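Local atomic coordinates of putative acetyltransferase (Streptococcus mutans, PDB entry 3LD2), a protein that binds coenzyme A and probably transfers an acyl group from it to an acceptor, as expected of a GNAT-family acetyltransferase. Residues A[44-52]-A[89-97]. Numbering follows the deposited sequence.
Sequences DIEQVVELE and KDKIVGVLD
A single side-chain-to-backbone hydrogen bond ties helix to strand: I92 N donates to Q47 OE1 over 3.3 Å, almost straight at the hydrogen (178°), yet the donor stands above the carbonyl plane of the amide instead of on a lone pair. The Q47 chain, extended beyond CG, carries this amide across I92, whose CG1 lies 3.6 Å from Q47 CD. Beyond it, I92 CD1 lies 3.6 Å from D44 CG, against the carboxylate; the D44 oxygens are taken up by K87, through a salt bridge that D90 shares, and by the backbone N of L41. Deeper in, L51 sends CD2 down onto the backbone where V93 and G94 pair together with the single residue A86 in a classic beta bulge; CD2 sits 3.9 Å from G94 N. The same methyl meets V95 CG1 at 4.2 Å, and V48 CG1 reaches V95 CG2 at the same distance. L51 drops this branch between I92 and V95 because chi1, 163°, turns CG opposite the backbone N. The axes of 45-52 and 92-97 approach to 8.8 Å at 72°, so helix 45-55 lies across one face of the central GNAT sheet, while V93 and L96 meet helix 126-138. G94 and V95 lie near the CoA-binding residues V117 and I115 on the adjacent strand 110-117. The contact is thus mixed: L51, V48 and V95 pack apolar on apolar, I92 packs against the amide of Q47 and the carboxylate of D44, and the Q47 amide satisfies the first peptide N-H of the strand.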
ATOM      1  N   ASP A  44       4.522 -13.631 -11.206  1.00 15.63           N
ATOM      2  CA  ASP A  44       3.960 -13.526  -9.854  1.00 19.49           C
ATOM      3  C   ASP A  44       2.547 -12.934  -9.813  1.00 18.51           C
ATOM      4  O   ASP A  44       1.907 -12.930  -8.762  1.00 19.78           O
ATOM      5  CB  ASP A  44       4.828 -12.618  -8.977  1.00 20.17           C
ATOM      6  CG  ASP A  44       6.059 -13.296  -8.456  1.00 20.56           C
ATOM      7  OD1 ASP A  44       6.082 -14.548  -8.392  1.00 28.41           O
ATOM      8  OD2 ASP A  44       7.000 -12.566  -8.082  1.00 19.60           O
ATOM      9  N   ILE A  45       2.070 -12.411 -10.935  1.00 15.78           N
ATOM     10  CA  ILE A  45       0.855 -11.599 -10.916  1.00 18.49           C
ATOM     11  C   ILE A  45      -0.421 -12.349 -10.505  1.00 20.80           C
ATOM     12  O   ILE A  45      -1.312 -11.771  -9.898  1.00 17.49           O
ATOM     13  CB  ILE A  45       0.636 -10.866 -12.259  1.00 17.15           C
ATOM     14  CG1 ILE A  45       1.680  -9.752 -12.427  1.00 16.93           C
ATOM     15  CG2 ILE A  45      -0.789 -10.319 -12.348  1.00 18.13           C
ATOM     16  CD1 ILE A  45       1.645  -9.075 -13.782  1.00 14.95           C
ATOM     17  N   GLU A  46      -0.510 -13.626 -10.858  1.00 26.15           N
ATOM     18  CA  GLU A  46      -1.661 -14.448 -10.491  1.00 25.10           C
ATOM     19  C   GLU A  46      -1.816 -14.427  -8.984  1.00 23.34           C
ATOM     20  O   GLU A  46      -2.904 -14.235  -8.450  1.00 22.76           O
ATOM     21  CB  GLU A  46      -1.434 -15.899 -10.914  1.00 23.69           C
ATOM     22  CG  GLU A  46      -2.585 -16.503 -11.696  1.00 31.93           C
ATOM     23  CD  GLU A  46      -2.681 -15.930 -13.122  1.00 49.86           C
ATOM     24  OE1 GLU A  46      -2.518 -14.691 -13.296  1.00 46.37           O
ATOM     25  OE2 GLU A  46      -2.915 -16.722 -14.069  1.00 47.62           O
ATOM     26  N   GLN A  47      -0.700 -14.647  -8.313  1.00 20.05           N
ATOM     27  CA  GLN A  47      -0.664 -14.724  -6.872  1.00 25.06           C
ATOM     28  C   GLN A  47      -0.998 -13.408  -6.180  1.00 20.76           C
ATOM     29  O   GLN A  47      -1.758 -13.395  -5.220  1.00 22.73           O
ATOM     30  CB  GLN A  47       0.706 -15.208  -6.427  1.00 22.65           C
ATOM     31  CG  GLN A  47       0.829 -16.705  -6.401  1.00 22.75           C
ATOM     32  CD  GLN A  47       2.228 -17.118  -6.018  1.00 31.74           C
ATOM     33  OE1 GLN A  47       2.505 -17.443  -4.850  1.00 25.22           O
ATOM     34  NE2 GLN A  47       3.145 -17.053  -6.996  1.00 25.38           N
ATOM     35  N   VAL A  48      -0.400 -12.325  -6.659  1.00 18.43           N
ATOM     36  CA  VAL A  48      -0.669 -10.975  -6.173  1.00 19.75           C
ATOM     37  C   VAL A  48      -2.165 -10.630  -6.283  1.00 18.81           C
ATOM     38  O   VAL A  48      -2.781 -10.171  -5.320  1.00 16.23           O
ATOM     39  CB  VAL A  48       0.215  -9.938  -6.934  1.00 16.65           C
ATOM     40  CG1 VAL A  48      -0.256  -8.525  -6.679  1.00 13.88           C
ATOM     41  CG2 VAL A  48       1.676 -10.115  -6.553  1.00 11.93           C
ATOM     42  N   VAL A  49      -2.754 -10.885  -7.446  1.00 17.66           N
ATOM     43  CA  VAL A  49      -4.205 -10.792  -7.587  1.00 20.16           C
ATOM     44  C   VAL A  49      -5.000 -11.554  -6.497  1.00 20.12           C
ATOM     45  O   VAL A  49      -5.847 -10.967  -5.823  1.00 22.20           O
ATOM     46  CB  VAL A  49      -4.663 -11.228  -8.985  1.00 18.24           C
ATOM     47  CG1 VAL A  49      -6.196 -11.345  -9.042  1.00 15.30           C
ATOM     48  CG2 VAL A  49      -4.170 -10.229 -10.009  1.00 17.77           C
ATOM     49  N   GLU A  50      -4.719 -12.840  -6.327  1.00 18.36           N
ATOM     50  CA  GLU A  50      -5.376 -13.659  -5.314  1.00 20.49           C
ATOM     51  C   GLU A  50      -5.208 -13.095  -3.923  1.00 22.35           C
ATOM     52  O   GLU A  50      -6.157 -13.026  -3.153  1.00 22.33           O
ATOM     53  CB  GLU A  50      -4.812 -15.078  -5.322  1.00 22.34           C
ATOM     54  CG  GLU A  50      -5.572 -16.051  -6.215  1.00 33.85           C
ATOM     55  CD  GLU A  50      -7.010 -16.330  -5.733  1.00 42.22           C
ATOM     56  OE1 GLU A  50      -7.944 -15.904  -6.450  1.00 42.12           O
ATOM     57  OE2 GLU A  50      -7.206 -16.969  -4.660  1.00 38.89           O
ATOM     58  N   LEU A  51      -3.982 -12.713  -3.595  1.00 19.23           N
ATOM     59  CA  LEU A  51      -3.687 -12.184  -2.278  1.00 16.53           C
ATOM     60  C   LEU A  51      -4.455 -10.890  -2.018  1.00 20.66           C
ATOM     61  O   LEU A  51      -4.992 -10.682  -0.931  1.00 23.03           O
ATOM     62  CB  LEU A  51      -2.186 -11.947  -2.124  1.00 14.20           C
ATOM     63  CG  LEU A  51      -1.761 -11.033  -0.969  1.00 16.33           C
ATOM     64  CD1 LEU A  51      -2.408 -11.461   0.348  1.00 17.08           C
ATOM     65  CD2 LEU A  51      -0.286 -11.062  -0.829  1.00 12.65           C
ATOM     66  N   GLU A  52      -4.504 -10.015  -3.012  1.00 19.38           N
ATOM     67  CA  GLU A  52      -5.092  -8.711  -2.796  1.00 19.38           C
ATOM     68  C   GLU A  52      -6.570  -8.874  -2.615  1.00 22.51           C
ATOM     69  O   GLU A  52      -7.188  -8.196  -1.785  1.00 20.57           O
ATOM     70  CB  GLU A  52      -4.809  -7.778  -3.962  1.00 16.47           C
ATOM     71  CG  GLU A  52      -3.646  -6.870  -3.671  1.00 20.71           C
ATOM     72  CD  GLU A  52      -3.333  -5.956  -4.814  1.00 22.47           C
ATOM     73  OE1 GLU A  52      -2.206  -6.072  -5.310  1.00 21.04           O
ATOM     74  OE2 GLU A  52      -4.207  -5.147  -5.235  1.00 23.16           O
ATOM     75  N   LYS A  89       9.217 -19.348   0.995  1.00 37.22           N
ATOM     76  CA  LYS A  89       9.247 -20.515   0.099  1.00 40.34           C
ATOM     77  C   LYS A  89       8.759 -20.207  -1.341  1.00 42.02           C
ATOM     78  O   LYS A  89       7.984 -20.966  -1.927  1.00 44.48           O
ATOM     79  CB  LYS A  89       8.477 -21.701   0.697  1.00 42.07           C
ATOM     80  CG  LYS A  89       7.020 -21.791   0.255  1.00 42.21           C
ATOM     81  CD  LYS A  89       6.303 -22.964   0.880  1.00 51.71           C
ATOM     82  CE  LYS A  89       6.519 -22.989   2.387  1.00 55.47           C
ATOM     83  NZ  LYS A  89       5.971 -24.242   2.993  1.00 57.65           N
ATOM     84  N   ASP A  90       9.235 -19.113  -1.927  1.00 38.73           N
ATOM     85  CA  ASP A  90       8.716 -18.671  -3.233  1.00 40.90           C
ATOM     86  C   ASP A  90       7.173 -18.666  -3.317  1.00 35.81           C
ATOM     87  O   ASP A  90       6.588 -18.703  -4.397  1.00 36.21           O
ATOM     88  CB  ASP A  90       9.344 -19.452  -4.401  1.00 41.03           C
ATOM     89  CG  ASP A  90       9.584 -18.566  -5.645  1.00 48.41           C
ATOM     90  OD1 ASP A  90       8.598 -18.242  -6.357  1.00 43.41           O
ATOM     91  OD2 ASP A  90      10.763 -18.191  -5.906  1.00 43.01           O
ATOM     92  N   LYS A  91       6.534 -18.618  -2.155  1.00 33.56           N
ATOM     93  CA  LYS A  91       5.119 -18.305  -2.051  1.00 30.62           C
ATOM     94  C   LYS A  91       4.991 -16.822  -1.664  1.00 26.23           C
ATOM     95  O   LYS A  91       5.650 -16.352  -0.720  1.00 23.44           O
ATOM     96  CB  LYS A  91       4.472 -19.196  -0.986  1.00 34.82           C
ATOM     97  CG  LYS A  91       3.094 -18.742  -0.512  1.00 33.00           C
ATOM     98  CD  LYS A  91       1.964 -19.411  -1.301  1.00 33.28           C
ATOM     99  CE  LYS A  91       0.584 -18.903  -0.858  1.00 26.69           C
ATOM    100  NZ  LYS A  91      -0.508 -19.592  -1.598  1.00 23.95           N
ATOM    101  N   ILE A  92       4.170 -16.082  -2.405  1.00 22.80           N
ATOM    102  CA  ILE A  92       3.976 -14.655  -2.128  1.00 22.43           C
ATOM    103  C   ILE A  92       3.129 -14.471  -0.867  1.00 21.72           C
ATOM    104  O   ILE A  92       2.046 -15.042  -0.786  1.00 20.83           O
ATOM    105  CB  ILE A  92       3.209 -13.952  -3.259  1.00 23.76           C
ATOM    106  CG1 ILE A  92       3.816 -14.256  -4.634  1.00 22.69           C
ATOM    107  CG2 ILE A  92       3.126 -12.443  -2.978  1.00 19.87           C
ATOM    108  CD1 ILE A  92       4.810 -13.240  -5.087  1.00 20.08           C
ATOM    109  N   VAL A  93       3.605 -13.674   0.092  1.00 18.15           N
ATOM    110  CA  VAL A  93       2.881 -13.455   1.348  1.00 21.63           C
ATOM    111  C   VAL A  93       2.686 -11.976   1.677  1.00 19.88           C
ATOM    112  O   VAL A  93       2.070 -11.634   2.689  1.00 17.88           O
ATOM    113  CB  VAL A  93       3.585 -14.117   2.566  1.00 21.31           C
ATOM    114  CG1 VAL A  93       3.434 -15.625   2.512  1.00 20.01           C
ATOM    115  CG2 VAL A  93       5.055 -13.674   2.664  1.00 17.23           C
ATOM    116  N   GLY A  94       3.224 -11.111   0.825  1.00 16.36           N
ATOM    117  CA  GLY A  94       3.074  -9.677   0.973  1.00 15.20           C
ATOM    118  C   GLY A  94       3.356  -8.933  -0.325  1.00 16.92           C
ATOM    119  O   GLY A  94       4.125  -9.404  -1.174  1.00 17.13           O
ATOM    120  N   VAL A  95       2.727  -7.772  -0.494  1.00 13.86           N
ATOM    121  CA  VAL A  95       2.978  -6.959  -1.677  1.00 14.56           C
ATOM    122  C   VAL A  95       2.852  -5.454  -1.405  1.00 16.02           C
ATOM    123  O   VAL A  95       1.959  -5.009  -0.676  1.00 15.97           O
ATOM    124  CB  VAL A  95       2.074  -7.374  -2.857  1.00 15.13           C
ATOM    125  CG1 VAL A  95       0.598  -7.262  -2.474  1.00 11.31           C
ATOM    126  CG2 VAL A  95       2.405  -6.536  -4.094  1.00 12.24           C
ATOM    127  N   LEU A  96       3.769  -4.680  -1.981  1.00 14.31           N
ATOM    128  CA  LEU A  96       3.742  -3.238  -1.866  1.00 12.00           C
ATOM    129  C   LEU A  96       3.974  -2.635  -3.249  1.00 17.90           C
ATOM    130  O   LEU A  96       5.005  -2.896  -3.884  1.00 15.70           O
ATOM    131  CB  LEU A  96       4.796  -2.739  -0.871  1.00 11.57           C
ATOM    132  CG  LEU A  96       4.801  -1.205  -0.640  1.00 14.47           C
ATOM    133  CD1 LEU A  96       5.390  -0.781   0.703  1.00 10.81           C
ATOM    134  CD2 LEU A  96       5.502  -0.432  -1.776  1.00 15.01           C
ATOM    135  N   ASP A  97       3.009  -1.849  -3.725  1.00 18.06           N
ATOM    136  CA  ASP A  97       3.177  -1.107  -4.973  1.00 16.23           C
ATOM    137  C   ASP A  97       3.264   0.383  -4.678  1.00 16.85           C
ATOM    138  O   ASP A  97       2.625   0.878  -3.750  1.00 16.81           O
ATOM    139  CB  ASP A  97       2.023  -1.363  -5.923  1.00 16.22           C
ATOM    140  CG  ASP A  97       0.742  -0.713  -5.461  1.00 18.90           C
ATOM    141  OD1 ASP A  97       0.245  -1.108  -4.393  1.00 23.15           O
ATOM    142  OD2 ASP A  97       0.222   0.185  -6.159  1.00 24.45           O
TER